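Local coordinates for secreted protein (Kutzneria albida DSM 43870, PDB 5M6Q) that probably catalyses acyl transfer from protein glutamine side chains to amines, as a microbial transglutaminase that cross-links proteins, at residues Pro62-Ala73 with Glu214-Ala222; Gly176-His187 with Tyr198-Ser206. All blocks are in the same frame, centred on the assembly; numbering follows the deposited sequence.

Contact 1 (Pro62-Ala73 with Glu214-Ala222); sequences PLNLSFGSLRTA and EQVFTVAFA
Leu70 lies over the ring of Phe217: its CB stands 3.9 Å from the ring centroid and 12° off the ring normal, a CH-pi contact. The Leu70 backbone N covers the same ring nearer its rim, at the start of helix 70-84, while Gly68 O sits at the ring edge, in plane. A chi1 of 177° swings Leu70 CG away from its own N and brings CD1 to within 3.7 Å of Phe217 CD1. Ala73, one helical turn on, sets its CB against both Phe217 CB and Val219 CG2. That same CG2 branch of Val219 comes to the edge of the Phe67 ring, 3.9 Å from CE2, near the ring plane. Between these side chains the short strand 66-67 pairs antiparallel with strand 214-223. Phe67 and Phe217 form the hydrogen-bonded pair, in which Phe217 N to Phe67 O is nearly straight (167°), whereas Phe67 N reaches Phe217 O from above the carbonyl plane. A third backbone bond, Val219 N to Leu65 O at 2.8 Å, runs nearly along the C=O axis. Ser66 and Thr218, the neighbouring non-hydrogen-bonded pair, point to the other side of the sheet. There Thr218 OG1 donates to Ser66 OG at 2.9 Å, and Ser66 OG donates to Leu63 O, so it both accepts and donates. A water bridges Pro62 O, Leu65 N and Val219 O where the strands part; another joins Gly68 O to Gln215 O. Three backbone bonds thus tie the segments, and the remaining chemistry divides by face: hydroxyls fix Ser66 to Thr218, while apolar contacts seat helix 70-84 against Phe217 and Val219.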
# COMPACT_ATOMS: atom_id res chain seq x y z
N PRO A 62 -6.18 -1.88 -2.79
CA PRO A 62 -6.17 -2.73 -3.99
C PRO A 62 -4.79 -3.30 -4.27
O PRO A 62 -3.79 -2.59 -4.12
CB PRO A 62 -6.59 -1.77 -5.10
CG PRO A 62 -6.07 -0.44 -4.64
CD PRO A 62 -6.11 -0.44 -3.12
N LEU A 63 -4.73 -4.57 -4.69
CA LEU A 63 -3.45 -5.26 -4.82
C LEU A 63 -3.06 -5.48 -6.28
O LEU A 63 -2.12 -6.21 -6.56
CB LEU A 63 -3.51 -6.60 -4.08
CG LEU A 63 -3.85 -6.45 -2.60
CD1 LEU A 63 -3.91 -7.81 -1.88
CD2 LEU A 63 -2.83 -5.55 -1.89
N ASN A 64 -3.79 -4.80 -7.17
CA ASN A 64 -3.65 -4.94 -8.62
C ASN A 64 -2.23 -4.80 -9.14
O ASN A 64 -1.82 -5.50 -10.06
CB ASN A 64 -4.49 -3.87 -9.35
CG ASN A 64 -5.93 -3.84 -8.90
OD1 ASN A 64 -6.46 -2.78 -8.55
ND2 ASN A 64 -6.58 -5.00 -8.92
N LEU A 65 -1.52 -3.84 -8.57
CA LEU A 65 -0.20 -3.45 -9.05
C LEU A 65 0.80 -3.68 -7.94
O LEU A 65 1.23 -2.73 -7.27
CB LEU A 65 -0.17 -1.98 -9.49
CG LEU A 65 -1.06 -1.53 -10.66
CD1 LEU A 65 -0.83 -0.04 -10.91
CD2 LEU A 65 -0.83 -2.36 -11.96
N SER A 66 1.16 -4.95 -7.74
CA SER A 66 2.05 -5.37 -6.65
C SER A 66 3.37 -5.88 -7.21
O SER A 66 3.38 -6.62 -8.18
CB SER A 66 1.41 -6.46 -5.80
OG SER A 66 0.28 -5.97 -5.10
N PHE A 67 4.47 -5.53 -6.55
CA PHE A 67 5.80 -5.85 -7.07
C PHE A 67 6.74 -6.40 -6.00
O PHE A 67 6.59 -6.10 -4.82
CB PHE A 67 6.39 -4.60 -7.75
CG PHE A 67 5.48 -3.99 -8.75
CD1 PHE A 67 5.37 -4.51 -10.03
CD2 PHE A 67 4.68 -2.91 -8.42
CE1 PHE A 67 4.52 -3.96 -10.96
CE2 PHE A 67 3.82 -2.36 -9.34
CZ PHE A 67 3.74 -2.88 -10.61
N GLY A 68 7.71 -7.21 -6.42
CA GLY A 68 8.67 -7.83 -5.51
C GLY A 68 9.65 -6.85 -4.89
O GLY A 68 10.20 -7.11 -3.82
N SER A 69 9.88 -5.71 -5.54
CA SER A 69 10.82 -4.75 -4.97
C SER A 69 10.30 -3.32 -4.95
O SER A 69 9.52 -2.91 -5.81
CB SER A 69 12.15 -4.81 -5.73
OG SER A 69 12.06 -4.11 -6.95
N LEU A 70 10.71 -2.57 -3.94
CA LEU A 70 10.34 -1.17 -3.79
C LEU A 70 10.73 -0.34 -5.02
O LEU A 70 9.96 0.51 -5.46
CB LEU A 70 10.97 -0.58 -2.53
CG LEU A 70 10.72 0.90 -2.30
CD1 LEU A 70 9.21 1.19 -2.19
CD2 LEU A 70 11.49 1.42 -1.06
N ARG A 71 11.90 -0.60 -5.60
CA ARG A 71 12.37 0.19 -6.73
C ARG A 71 11.43 0.08 -7.95
O ARG A 71 11.18 1.06 -8.65
CB ARG A 71 13.79 -0.22 -7.11
CG ARG A 71 14.83 0.23 -6.07
CD ARG A 71 16.18 -0.43 -6.26
NE ARG A 71 16.90 0.14 -7.39
CZ ARG A 71 16.99 -0.43 -8.58
NH1 ARG A 71 16.40 -1.60 -8.81
NH2 ARG A 71 17.67 0.17 -9.55
N THR A 72 10.91 -1.12 -8.18
CA THR A 72 9.96 -1.28 -9.27
C THR A 72 8.69 -0.49 -8.99
O THR A 72 8.16 0.16 -9.89
CB THR A 72 9.58 -2.75 -9.49
OG1 THR A 72 10.77 -3.54 -9.64
CG2 THR A 72 8.70 -2.89 -10.73
N ALA A 73 8.20 -0.56 -7.76
CA ALA A 73 7.00 0.18 -7.38
C ALA A 73 7.24 1.67 -7.56
O ALA A 73 6.34 2.41 -7.97
CB ALA A 73 6.60 -0.13 -5.94
N GLU A 214 6.14 -13.52 2.68
CA GLU A 214 6.04 -12.73 1.46
C GLU A 214 5.90 -11.25 1.77
O GLU A 214 5.26 -10.88 2.75
CB GLU A 214 4.84 -13.16 0.60
CG GLU A 214 4.89 -14.60 0.10
CD GLU A 214 6.01 -14.88 -0.91
OE1 GLU A 214 6.61 -13.93 -1.48
OE2 GLU A 214 6.29 -16.09 -1.12
N GLN A 215 6.48 -10.42 0.92
CA GLN A 215 6.32 -8.98 1.01
C GLN A 215 6.27 -8.43 -0.40
O GLN A 215 7.09 -8.80 -1.25
CB GLN A 215 7.47 -8.34 1.80
CG GLN A 215 7.34 -6.83 1.92
CD GLN A 215 8.28 -6.24 2.96
OE1 GLN A 215 8.96 -6.98 3.66
NE2 GLN A 215 8.33 -4.92 3.05
N VAL A 216 5.30 -7.56 -0.66
CA VAL A 216 5.17 -6.88 -1.95
C VAL A 216 5.12 -5.37 -1.74
O VAL A 216 4.79 -4.89 -0.67
CB VAL A 216 3.91 -7.34 -2.73
CG1 VAL A 216 3.99 -8.81 -3.09
CG2 VAL A 216 2.65 -7.04 -1.93
N PHE A 217 5.44 -4.64 -2.80
CA PHE A 217 5.33 -3.20 -2.80
C PHE A 217 4.32 -2.85 -3.87
O PHE A 217 4.47 -3.22 -5.04
CB PHE A 217 6.69 -2.56 -3.06
CG PHE A 217 7.69 -2.87 -1.99
CD1 PHE A 217 7.82 -2.03 -0.89
CD2 PHE A 217 8.45 -4.01 -2.06
CE1 PHE A 217 8.72 -2.33 0.10
CE2 PHE A 217 9.36 -4.31 -1.06
CZ PHE A 217 9.49 -3.47 0.01
N THR A 218 3.29 -2.12 -3.46
CA THR A 218 2.07 -2.00 -4.23
C THR A 218 1.81 -0.56 -4.55
O THR A 218 1.98 0.32 -3.71
CB THR A 218 0.88 -2.60 -3.47
OG1 THR A 218 1.15 -3.98 -3.20
CG2 THR A 218 -0.43 -2.48 -4.27
N VAL A 219 1.42 -0.32 -5.79
CA VAL A 219 1.10 1.02 -6.25
C VAL A 219 -0.39 1.11 -6.40
O VAL A 219 -1.01 0.23 -6.99
CB VAL A 219 1.81 1.33 -7.58
CG1 VAL A 219 1.54 2.77 -7.99
CG2 VAL A 219 3.29 1.06 -7.46
N ALA A 220 -0.98 2.18 -5.88
CA ALA A 220 -2.41 2.39 -5.99
C ALA A 220 -2.68 3.88 -6.09
O ALA A 220 -1.87 4.70 -5.64
CB ALA A 220 -3.16 1.79 -4.79
N PHE A 221 -3.81 4.24 -6.68
CA PHE A 221 -4.18 5.63 -6.77
C PHE A 221 -4.80 6.10 -5.48
O PHE A 221 -5.69 5.47 -4.92
CB PHE A 221 -5.12 5.88 -7.96
CG PHE A 221 -4.39 5.94 -9.26
CD1 PHE A 221 -3.50 6.97 -9.51
CD2 PHE A 221 -4.53 4.94 -10.21
CE1 PHE A 221 -2.81 7.04 -10.69
CE2 PHE A 221 -3.84 5.00 -11.41
CZ PHE A 221 -2.97 6.05 -11.64
N ALA A 222 -4.28 7.20 -4.98
CA ALA A 222 -4.87 7.88 -3.84
C ALA A 222 -5.56 9.13 -4.36
O ALA A 222 -5.20 9.67 -5.40
CB ALA A 222 -3.81 8.23 -2.79
O HOH W 1 -2.65 -2.05 -6.60
O HOH W 2 9.92 -8.33 -1.49

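Contact 2 (Gly176-His187 with Tyr198-Ser206); sequences GWFDQDTNTWWH and YQSTLRHYS
His187 is clasped between two tyrosines. Its CG occupies the position between backbone N and carbonyl carbon (chi1 52°), which carries the imidazole back over strand 196-200. Tyr198 CB lies over one face, 3.7 Å from the ring centroid, and the Tyr198 ring turns an edge to the imidazole. Tyr205 presents its edge to the opposite face with planes at 83°, its CD1 over the ring centre. In the imidazole plane, NE2 meets Ser200 OG at 2.7 Å, a nearly straight hydrogen bond whose donor is not settled; ND1 is held by Asp174, so both ring nitrogens have partners that fix the ring's rotation. This is consistent with the Asp-His pair of the Cys-Asp-His triad of microbial transglutaminases. The antiparallel hairpin of strands 184-188 and 196-200 carries these residues, with Trp185-Ser200 and His187-Tyr198 as hydrogen-bonded pairs, each with two backbone bonds. Trp186 and Gln199, the intervening non-hydrogen-bonded pair, lie on the other face. Gln199, its chain extended, runs alongside the Trp186 indole: Gln199 CB stands 3.7 Å from the centroid of the six-membered ring, and the amide is tilted 18° from the ring plane. Gln199 NE2 bonds weakly to Thr184 OG1 at 3.3 Å and more firmly to Pro5 O. Trp185 is sandwiched: Leu202 CD1 lies over its five-membered ring, 3.9 Å from the centroid, while Phe178 CD1 packs on the reverse face of the indole.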
# COMPACT_ATOMS: atom_id res chain seq x y z
N GLY A 176 2.02 -1.40 5.28
CA GLY A 176 2.81 -0.24 5.61
C GLY A 176 2.68 0.85 4.57
O GLY A 176 3.02 0.65 3.41
N TRP A 177 2.20 2.00 4.99
CA TRP A 177 2.03 3.13 4.11
C TRP A 177 3.36 3.84 3.91
O TRP A 177 4.04 4.18 4.88
CB TRP A 177 1.02 4.11 4.68
CG TRP A 177 0.95 5.36 3.87
CD1 TRP A 177 1.60 6.53 4.11
CD2 TRP A 177 0.19 5.55 2.68
NE1 TRP A 177 1.30 7.45 3.13
CE2 TRP A 177 0.42 6.87 2.25
CE3 TRP A 177 -0.68 4.75 1.95
CZ2 TRP A 177 -0.18 7.40 1.12
CZ3 TRP A 177 -1.28 5.28 0.82
CH2 TRP A 177 -1.03 6.60 0.42
N PHE A 178 3.75 4.03 2.65
CA PHE A 178 5.03 4.66 2.35
C PHE A 178 4.94 6.18 2.45
O PHE A 178 4.35 6.83 1.59
CB PHE A 178 5.51 4.27 0.95
CG PHE A 178 6.96 4.58 0.70
CD1 PHE A 178 7.81 4.96 1.75
CD2 PHE A 178 7.48 4.47 -0.58
CE1 PHE A 178 9.16 5.23 1.52
CE2 PHE A 178 8.84 4.74 -0.83
CZ PHE A 178 9.67 5.12 0.23
N ASP A 179 5.55 6.74 3.48
CA ASP A 179 5.62 8.18 3.65
C ASP A 179 6.91 8.65 2.99
O ASP A 179 7.99 8.49 3.55
CB ASP A 179 5.58 8.55 5.14
CG ASP A 179 5.82 10.05 5.42
OD1 ASP A 179 6.32 10.81 4.57
OD2 ASP A 179 5.52 10.46 6.56
N GLN A 180 6.79 9.22 1.80
CA GLN A 180 7.96 9.55 1.01
C GLN A 180 8.51 10.94 1.35
O GLN A 180 9.49 11.37 0.76
CB GLN A 180 7.63 9.42 -0.47
CG GLN A 180 7.41 7.95 -0.84
CD GLN A 180 6.83 7.74 -2.23
OE1 GLN A 180 5.62 7.80 -2.43
NE2 GLN A 180 7.70 7.43 -3.19
N ASP A 181 7.89 11.63 2.30
CA ASP A 181 8.50 12.85 2.83
C ASP A 181 9.66 12.49 3.75
O ASP A 181 10.74 13.08 3.67
CB ASP A 181 7.48 13.70 3.58
CG ASP A 181 6.41 14.27 2.69
OD1 ASP A 181 6.69 14.50 1.49
OD2 ASP A 181 5.28 14.50 3.18
N THR A 182 9.43 11.50 4.61
CA THR A 182 10.44 11.14 5.61
C THR A 182 11.06 9.78 5.37
O THR A 182 11.92 9.37 6.13
CB THR A 182 9.86 11.14 7.03
OG1 THR A 182 8.77 10.21 7.12
CG2 THR A 182 9.39 12.53 7.42
N ASN A 183 10.63 9.09 4.32
CA ASN A 183 11.15 7.76 4.02
C ASN A 183 10.86 6.79 5.18
O ASN A 183 11.73 6.03 5.58
CB ASN A 183 12.66 7.80 3.75
CG ASN A 183 13.15 6.57 3.06
OD1 ASN A 183 12.49 6.04 2.16
ND2 ASN A 183 14.32 6.07 3.48
N THR A 184 9.64 6.84 5.71
CA THR A 184 9.22 5.90 6.75
C THR A 184 7.97 5.15 6.32
O THR A 184 7.30 5.54 5.37
CB THR A 184 8.95 6.58 8.10
OG1 THR A 184 8.00 7.64 7.93
CG2 THR A 184 10.24 7.15 8.69
N TRP A 185 7.67 4.10 7.07
CA TRP A 185 6.60 3.19 6.75
C TRP A 185 5.63 3.16 7.93
O TRP A 185 6.02 2.86 9.05
CB TRP A 185 7.18 1.81 6.44
CG TRP A 185 7.96 1.90 5.17
CD1 TRP A 185 9.24 2.37 5.02
CD2 TRP A 185 7.48 1.60 3.85
NE1 TRP A 185 9.59 2.36 3.69
CE2 TRP A 185 8.53 1.88 2.95
CE3 TRP A 185 6.27 1.11 3.34
CZ2 TRP A 185 8.41 1.69 1.57
CZ3 TRP A 185 6.16 0.90 1.97
CH2 TRP A 185 7.22 1.20 1.10
N TRP A 186 4.38 3.51 7.66
CA TRP A 186 3.37 3.65 8.70
C TRP A 186 2.49 2.43 8.78
O TRP A 186 1.86 2.04 7.80
CB TRP A 186 2.53 4.90 8.45
CG TRP A 186 3.34 6.15 8.61
CD1 TRP A 186 4.22 6.67 7.72
CD2 TRP A 186 3.36 7.01 9.76
NE1 TRP A 186 4.79 7.83 8.24
CE2 TRP A 186 4.27 8.05 9.49
CE3 TRP A 186 2.70 7.00 11.00
CZ2 TRP A 186 4.53 9.08 10.40
CZ3 TRP A 186 2.95 8.02 11.89
CH2 TRP A 186 3.86 9.05 11.59
N HIS A 187 2.47 1.81 9.95
CA HIS A 187 1.65 0.63 10.12
C HIS A 187 1.09 0.64 11.54
O HIS A 187 1.03 1.69 12.17
CB HIS A 187 2.44 -0.67 9.81
CG HIS A 187 3.75 -0.81 10.53
ND1 HIS A 187 4.13 -1.97 11.15
CD2 HIS A 187 4.80 0.04 10.67
CE1 HIS A 187 5.33 -1.83 11.67
NE2 HIS A 187 5.77 -0.62 11.39
N TYR A 198 2.56 2.70 14.20
CA TYR A 198 4.01 2.66 14.13
C TYR A 198 4.53 3.43 12.93
O TYR A 198 3.95 3.39 11.85
CB TYR A 198 4.52 1.22 14.00
CG TYR A 198 4.10 0.30 15.10
CD1 TYR A 198 4.24 0.66 16.45
CD2 TYR A 198 3.57 -0.95 14.81
CE1 TYR A 198 3.86 -0.21 17.46
CE2 TYR A 198 3.19 -1.83 15.81
CZ TYR A 198 3.33 -1.45 17.13
OH TYR A 198 2.95 -2.33 18.11
N GLN A 199 5.65 4.09 13.12
CA GLN A 199 6.35 4.76 12.05
C GLN A 199 7.73 4.12 12.01
O GLN A 199 8.55 4.35 12.92
CB GLN A 199 6.42 6.27 12.30
CG GLN A 199 7.23 7.05 11.27
CD GLN A 199 7.52 8.47 11.72
OE1 GLN A 199 7.23 8.85 12.86
NE2 GLN A 199 8.09 9.28 10.83
N SER A 200 7.98 3.29 11.00
CA SER A 200 9.19 2.47 10.98
C SER A 200 10.12 2.75 9.82
O SER A 200 9.70 3.26 8.78
CB SER A 200 8.82 0.99 10.96
OG SER A 200 8.09 0.65 12.11
N THR A 201 11.39 2.42 10.00
CA THR A 201 12.26 2.29 8.84
C THR A 201 11.77 1.11 8.02
O THR A 201 11.11 0.21 8.56
CB THR A 201 13.72 2.03 9.22
OG1 THR A 201 13.80 0.74 9.81
CG2 THR A 201 14.25 3.08 10.20
N LEU A 202 12.10 1.09 6.74
CA LEU A 202 11.77 -0.04 5.89
C LEU A 202 12.38 -1.33 6.42
O LEU A 202 11.71 -2.36 6.43
CB LEU A 202 12.24 0.20 4.45
CG LEU A 202 11.96 -1.00 3.54
CD1 LEU A 202 10.46 -1.26 3.43
CD2 LEU A 202 12.60 -0.83 2.16
N ARG A 203 13.63 -1.28 6.87
CA ARG A 203 14.25 -2.48 7.42
C ARG A 203 13.45 -3.03 8.61
O ARG A 203 13.29 -4.23 8.76
CB ARG A 203 15.69 -2.21 7.86
CG ARG A 203 16.40 -3.47 8.33
CD ARG A 203 17.79 -3.21 8.91
NE ARG A 203 18.51 -2.15 8.22
CZ ARG A 203 19.10 -2.28 7.03
NH1 ARG A 203 19.05 -3.43 6.38
NH2 ARG A 203 19.73 -1.24 6.49
N HIS A 204 12.96 -2.15 9.47
CA HIS A 204 12.25 -2.63 10.64
C HIS A 204 10.89 -3.18 10.26
O HIS A 204 10.46 -4.24 10.74
CB HIS A 204 12.11 -1.51 11.67
CG HIS A 204 11.30 -1.91 12.86
ND1 HIS A 204 11.80 -2.72 13.85
CD2 HIS A 204 10.02 -1.64 13.20
CE1 HIS A 204 10.87 -2.92 14.76
NE2 HIS A 204 9.78 -2.28 14.39
N TYR A 205 10.19 -2.45 9.39
CA TYR A 205 8.90 -2.90 8.89
C TYR A 205 9.04 -4.28 8.21
O TYR A 205 8.16 -5.13 8.31
CB TYR A 205 8.30 -1.88 7.91
CG TYR A 205 7.02 -2.42 7.29
CD1 TYR A 205 5.85 -2.50 8.04
CD2 TYR A 205 7.01 -2.93 6.00
CE1 TYR A 205 4.68 -3.02 7.50
CE2 TYR A 205 5.85 -3.46 5.45
CZ TYR A 205 4.69 -3.50 6.21
OH TYR A 205 3.54 -4.05 5.69
N SER A 206 10.17 -4.51 7.55
CA SER A 206 10.39 -5.72 6.75
C SER A 206 11.07 -6.88 7.50
O SER A 206 11.32 -7.94 6.93
CB SER A 206 11.23 -5.39 5.51
OG SER A 206 10.70 -4.28 4.79
O HOH W 3 12.98 3.50 5.35

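Both contacts are largely buried and belong to the same antiparallel sheet. Contact 1 lies nearer the chain centre and attaches an outermost strand, 66-67, whereas contact 2 joins strands 184-188 and 196-200 on the opposite half, nested inside the long loop that contact 1 closes. Their chemistry differs accordingly: contact 1 combines helix-on-sheet apolar packing with a hydroxyl pair and bridging waters, while contact 2 joins four backbone bonds to aromatic faces and an imidazole-hydroxyl bond. They also meet directly. Leu70 CD1 packs on Phe178 CE2 and Phe217 CD1 on Trp185 CH2, each at 3.8 Å, while Gln215 NE2 probably hydrogen-bonds Ser206 OG.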